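PDB 2WAC: Cg7008-pa from Drosophila melanogaster, which is the extended Tudor part of an endonuclease that cuts DNA and RNA and associates with the RNA-induced silencing complex; its Tudor domain binds symmetrically dimethylated arginine peptides. Local coordinates for residues 45-59 with 96-108. Numbering follows the deposited sequence.
Sequences PIAGSYTPKRGDLVA and TNRLAALPPAFSS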
loop_
_atom_site.group_PDB
_atom_site.type_symbol
_atom_site.label_atom_id
_atom_site.label_comp_id
_atom_site.label_asym_id
_atom_site.label_seq_id
_atom_site.Cartn_x
_atom_site.Cartn_y
_atom_site.Cartn_z
ATOM N N PRO A 45 -6.157 28.623 1.478
ATOM C CA PRO A 45 -5.460 29.100 0.282
ATOM C C PRO A 45 -6.425 29.580 -0.802
ATOM O O PRO A 45 -7.613 29.243 -0.770
ATOM C CB PRO A 45 -4.683 27.872 -0.209
ATOM C CG PRO A 45 -5.004 26.755 0.731
ATOM C CD PRO A 45 -6.158 27.153 1.573
ATOM N N ILE A 46 -5.907 30.363 -1.745
ATOM C CA ILE A 46 -6.701 30.874 -2.861
ATOM C C ILE A 46 -6.698 29.865 -4.010
ATOM O O ILE A 46 -5.642 29.544 -4.562
ATOM C CB ILE A 46 -6.186 32.263 -3.340
ATOM C CG1 ILE A 46 -6.261 33.302 -2.207
ATOM C CG2 ILE A 46 -6.937 32.738 -4.596
ATOM C CD1 ILE A 46 -7.669 33.599 -1.676
ATOM N N ALA A 47 -7.884 29.365 -4.353
ATOM C CA ALA A 47 -8.034 28.365 -5.411
ATOM C C ALA A 47 -7.585 28.899 -6.774
ATOM O O ALA A 47 -7.986 29.990 -7.186
ATOM C CB ALA A 47 -9.473 27.864 -5.474
ATOM N N GLY A 48 -6.738 28.128 -7.451
ATOM C CA GLY A 48 -6.267 28.467 -8.794
ATOM C C GLY A 48 -4.989 29.285 -8.855
ATOM O O GLY A 48 -4.497 29.591 -9.945
ATOM N N SER A 49 -4.451 29.648 -7.692
ATOM C CA SER A 49 -3.231 30.457 -7.621
ATOM C C SER A 49 -1.957 29.606 -7.656
ATOM O O SER A 49 -0.852 30.134 -7.804
ATOM C CB SER A 49 -3.246 31.359 -6.383
ATOM O OG SER A 49 -3.327 30.600 -5.191
ATOM N N TYR A 50 -2.123 28.291 -7.524
ATOM C CA TYR A 50 -1.007 27.349 -7.559
ATOM C C TYR A 50 -1.152 26.359 -8.716
ATOM O O TYR A 50 -2.234 25.813 -8.949
ATOM C CB TYR A 50 -0.901 26.601 -6.221
ATOM C CG TYR A 50 0.283 25.657 -6.104
ATOM C CD1 TYR A 50 1.528 26.117 -5.670
ATOM C CD2 TYR A 50 0.154 24.303 -6.412
ATOM C CE1 TYR A 50 2.618 25.254 -5.559
ATOM C CE2 TYR A 50 1.237 23.432 -6.305
ATOM C CZ TYR A 50 2.465 23.914 -5.876
ATOM O OH TYR A 50 3.539 23.060 -5.767
ATOM N N THR A 51 -0.056 26.152 -9.441
ATOM C CA THR A 51 0.053 25.062 -10.406
ATOM C C THR A 51 1.382 24.334 -10.160
ATOM O O THR A 51 2.415 24.981 -9.953
ATOM C CB THR A 51 -0.106 25.543 -11.884
ATOM O OG1 THR A 51 -0.336 24.419 -12.747
ATOM C CG2 THR A 51 1.112 26.319 -12.364
ATOM N N PRO A 52 1.353 22.991 -10.147
ATOM C CA PRO A 52 2.539 22.226 -9.780
ATOM C C PRO A 52 3.421 21.800 -10.952
ATOM O O PRO A 52 2.982 21.800 -12.105
ATOM C CB PRO A 52 1.944 20.986 -9.110
ATOM C CG PRO A 52 0.561 20.837 -9.716
ATOM C CD PRO A 52 0.211 22.107 -10.443
ATOM N N LYS A 53 4.671 21.469 -10.636
ATOM C CA LYS A 53 5.530 20.699 -11.525
ATOM C C LYS A 53 5.432 19.252 -11.065
ATOM O O LYS A 53 5.150 19.000 -9.892
ATOM C CB LYS A 53 6.986 21.168 -11.424
ATOM C CG LYS A 53 7.242 22.585 -11.921
ATOM C CD LYS A 53 8.722 22.940 -11.824
ATOM C CE LYS A 53 8.979 24.372 -12.262
ATOM N NZ LYS A 53 10.431 24.721 -12.188
ATOM N N ARG A 54 5.668 18.310 -11.970
ATOM C CA ARG A 54 5.788 16.906 -11.590
ATOM C C ARG A 54 6.847 16.714 -10.507
ATOM O O ARG A 54 7.992 17.134 -10.670
ATOM C CB ARG A 54 6.121 16.046 -12.811
ATOM C CG ARG A 54 7.150 16.665 -13.744
ATOM C CD ARG A 54 7.075 16.052 -15.132
ATOM N NE ARG A 54 7.698 16.905 -16.141
ATOM C CZ ARG A 54 7.059 17.403 -17.195
ATOM N NH1 ARG A 54 5.774 17.134 -17.383
ATOM N NH2 ARG A 54 7.704 18.171 -18.062
ATOM N N GLY A 55 6.460 16.079 -9.405
ATOM C CA GLY A 55 7.386 15.841 -8.297
ATOM C C GLY A 55 7.199 16.721 -7.075
ATOM O O GLY A 55 7.733 16.418 -6.006
ATOM N N ASP A 56 6.450 17.812 -7.231
ATOM C CA ASP A 56 6.196 18.755 -6.141
ATOM C C ASP A 56 5.495 18.094 -4.953
ATOM O O ASP A 56 4.586 17.279 -5.133
ATOM C CB ASP A 56 5.352 19.935 -6.640
ATOM C CG ASP A 56 6.156 20.944 -7.452
ATOM O OD1 ASP A 56 7.359 20.718 -7.697
ATOM O OD2 ASP A 56 5.575 21.977 -7.844
ATOM N N LEU A 57 5.935 18.438 -3.744
ATOM C CA LEU A 57 5.223 18.048 -2.528
ATOM C C LEU A 57 4.245 19.164 -2.168
ATOM O O LEU A 57 4.647 20.314 -1.981
ATOM C CB LEU A 57 6.195 17.776 -1.376
ATOM C CG LEU A 57 5.631 17.219 -0.061
ATOM C CD1 LEU A 57 5.006 15.836 -0.238
ATOM C CD2 LEU A 57 6.714 17.178 1.006
ATOM N N VAL A 58 2.964 18.816 -2.082
ATOM C CA VAL A 58 1.898 19.808 -1.936
ATOM C C VAL A 58 0.918 19.487 -0.810
ATOM O O VAL A 58 0.984 18.424 -0.185
ATOM C CB VAL A 58 1.082 19.969 -3.257
ATOM C CG1 VAL A 58 1.959 20.495 -4.384
ATOM C CG2 VAL A 58 0.412 18.654 -3.660
ATOM N N ALA A 59 0.019 20.432 -0.556
ATOM C CA ALA A 59 -1.195 20.160 0.193
ATOM C C ALA A 59 -2.314 19.983 -0.825
ATOM O O ALA A 59 -2.490 20.816 -1.720
ATOM C CB ALA A 59 -1.505 21.296 1.141
ATOM N N THR A 96 -6.013 21.152 -10.398
ATOM C CA THR A 96 -4.882 21.817 -9.743
ATOM C C THR A 96 -5.307 22.974 -8.833
ATOM O O THR A 96 -4.530 23.401 -7.975
ATOM C CB THR A 96 -3.840 22.327 -10.766
ATOM O OG1 THR A 96 -4.478 23.207 -11.698
ATOM C CG2 THR A 96 -3.211 21.168 -11.525
ATOM N N ASN A 97 -6.529 23.475 -9.013
ATOM C CA ASN A 97 -7.068 24.490 -8.101
ATOM C C ASN A 97 -7.397 23.955 -6.697
ATOM O O ASN A 97 -7.747 24.723 -5.801
ATOM C CB ASN A 97 -8.241 25.283 -8.724
ATOM C CG ASN A 97 -9.451 24.419 -9.058
ATOM O OD1 ASN A 97 -9.770 23.460 -8.359
ATOM N ND2 ASN A 97 -10.146 24.782 -10.129
ATOM N N ARG A 98 -7.267 22.640 -6.517
ATOM C CA ARG A 98 -7.399 22.005 -5.203
ATOM C C ARG A 98 -6.031 21.649 -4.614
ATOM O O ARG A 98 -5.928 20.880 -3.651
ATOM C CB ARG A 98 -8.297 20.768 -5.287
ATOM C CG ARG A 98 -9.766 21.092 -5.498
ATOM C CD ARG A 98 -10.607 19.837 -5.629
ATOM N NE ARG A 98 -10.805 19.157 -4.348
ATOM C CZ ARG A 98 -11.852 19.338 -3.547
ATOM N NH1 ARG A 98 -12.821 20.189 -3.871
ATOM N NH2 ARG A 98 -11.930 18.663 -2.410
ATOM N N LEU A 99 -4.984 22.219 -5.207
ATOM C CA LEU A 99 -3.623 22.061 -4.715
ATOM C C LEU A 99 -3.092 23.392 -4.209
ATOM O O LEU A 99 -3.393 24.446 -4.772
ATOM C CB LEU A 99 -2.701 21.515 -5.811
ATOM C CG LEU A 99 -3.118 20.235 -6.549
ATOM C CD1 LEU A 99 -2.125 19.896 -7.645
ATOM C CD2 LEU A 99 -3.280 19.059 -5.600
ATOM N N ALA A 100 -2.305 23.333 -3.140
ATOM C CA ALA A 100 -1.647 24.513 -2.596
ATOM C C ALA A 100 -0.219 24.167 -2.201
ATOM O O ALA A 100 0.124 22.989 -2.048
ATOM C CB ALA A 100 -2.419 25.046 -1.400
ATOM N N ALA A 101 0.616 25.193 -2.049
ATOM C CA ALA A 101 1.967 25.003 -1.536
ATOM C C ALA A 101 1.880 24.488 -0.105
ATOM O O ALA A 101 1.147 25.041 0.722
ATOM C CB ALA A 101 2.754 26.306 -1.596
ATOM N N LEU A 102 2.606 23.408 0.168
ATOM C CA LEU A 102 2.712 22.866 1.513
ATOM C C LEU A 102 3.723 23.703 2.296
ATOM O O LEU A 102 4.852 23.894 1.834
ATOM C CB LEU A 102 3.142 21.394 1.465
ATOM C CG LEU A 102 3.129 20.542 2.741
ATOM C CD1 LEU A 102 1.720 20.363 3.299
ATOM C CD2 LEU A 102 3.758 19.191 2.465
ATOM N N PRO A 103 3.316 24.221 3.474
ATOM C CA PRO A 103 4.228 25.024 4.286
ATOM C C PRO A 103 5.418 24.184 4.735
ATOM O O PRO A 103 5.222 23.068 5.224
ATOM C CB PRO A 103 3.370 25.428 5.493
ATOM C CG PRO A 103 1.959 25.234 5.057
ATOM C CD PRO A 103 1.994 24.082 4.112
ATOM N N PRO A 104 6.649 24.699 4.532
ATOM C CA PRO A 104 7.893 24.019 4.890
ATOM C C PRO A 104 7.883 23.282 6.231
ATOM O O PRO A 104 8.642 22.318 6.397
ATOM C CB PRO A 104 8.915 25.159 4.904
ATOM C CG PRO A 104 8.432 26.072 3.835
ATOM C CD PRO A 104 6.920 25.990 3.866
ATOM N N ALA A 105 7.032 23.717 7.162
ATOM C CA ALA A 105 6.873 23.060 8.466
ATOM C C ALA A 105 6.321 21.630 8.375
ATOM O O ALA A 105 6.595 20.801 9.246
ATOM C CB ALA A 105 6.000 23.907 9.383
ATOM N N PHE A 106 5.550 21.354 7.325
ATOM C CA PHE A 106 4.920 20.043 7.134
ATOM C C PHE A 106 5.650 19.168 6.113
ATOM O O PHE A 106 5.225 18.046 5.837
ATOM C CB PHE A 106 3.454 20.208 6.710
ATOM C CG PHE A 106 2.600 20.918 7.724
ATOM C CD1 PHE A 106 1.926 20.201 8.708
ATOM C CD2 PHE A 106 2.459 22.303 7.688
ATOM C CE1 PHE A 106 1.132 20.855 9.646
ATOM C CE2 PHE A 106 1.670 22.965 8.622
ATOM C CZ PHE A 106 1.002 22.241 9.601
ATOM N N SER A 107 6.754 19.676 5.568
ATOM C CA SER A 107 7.426 19.027 4.439
ATOM C C SER A 107 8.648 18.185 4.811
ATOM O O SER A 107 9.173 17.452 3.969
ATOM C CB SER A 107 7.821 20.075 3.392
ATOM O OG SER A 107 6.692 20.799 2.940
ATOM N N SER A 108 9.095 18.285 6.061
ATOM C CA SER A 108 10.336 17.634 6.485
ATOM C C SER A 108 10.160 16.194 6.968
ATOM O O SER A 108 11.040 15.356 6.754
ATOM C CB SER A 108 11.069 18.475 7.536
ATOM O OG SER A 108 10.212 18.821 8.609
HETATM O O HOH W 1 -4.404 26.737 -3.881
HETATM O O HOH W 2 -4.416 26.309 -6.891
HETATM O O HOH W 3 -4.472 25.685 -10.506
HETATM O O HOH W 4 -2.809 23.770 -14.070
HETATM O O HOH W 5 4.684 22.881 -1.496
#
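The Tyr-50 ring lies with one face over the backbone of strand 99-101: Ala-100 C sits 4.1 Å above the plane at the ring centre, and Ala-101 N lies nearer the rim. With chi1 at -176°, Tyr-50 holds its CG opposite its own backbone N, which brings the ring across this strand, where CD2 meets Leu-99 CB and CE1 meets Ala-101 CB. Replacing Tyr-50 by an alanine would take the ring away and would probably leave Ala-100 C and Ala-101 N without this cover. Next along the loop, Pro-52 CG packs 3.5 Å from Leu-99 CD1, the two side chains crossing at about a right angle, while Pro-52 CD rests on Thr-96 CG2. Two backbone hydrogen bonds join strands 57-61 and 99-101, Ala-59 N to Ala-100 O (3.0 Å) and Ala-100 N to Ala-59 O (2.9 Å). Leu-102 spans from Leu-57 to Ala-59, CD2 against Leu-57 CG (3.7 Å) and CD1 against Ala-59 CB. Water 5 donates to Leu-57 O and accepts from Leu-102 N. Pro-45 covers Ala-100 CB, and Phe-40 of helix 26-42 touches both Pro-45 and Ala-59. This antiparallel pairing of short strand 99-101 with strand 57-61 is characteristic of the SH3-like Tudor barrel.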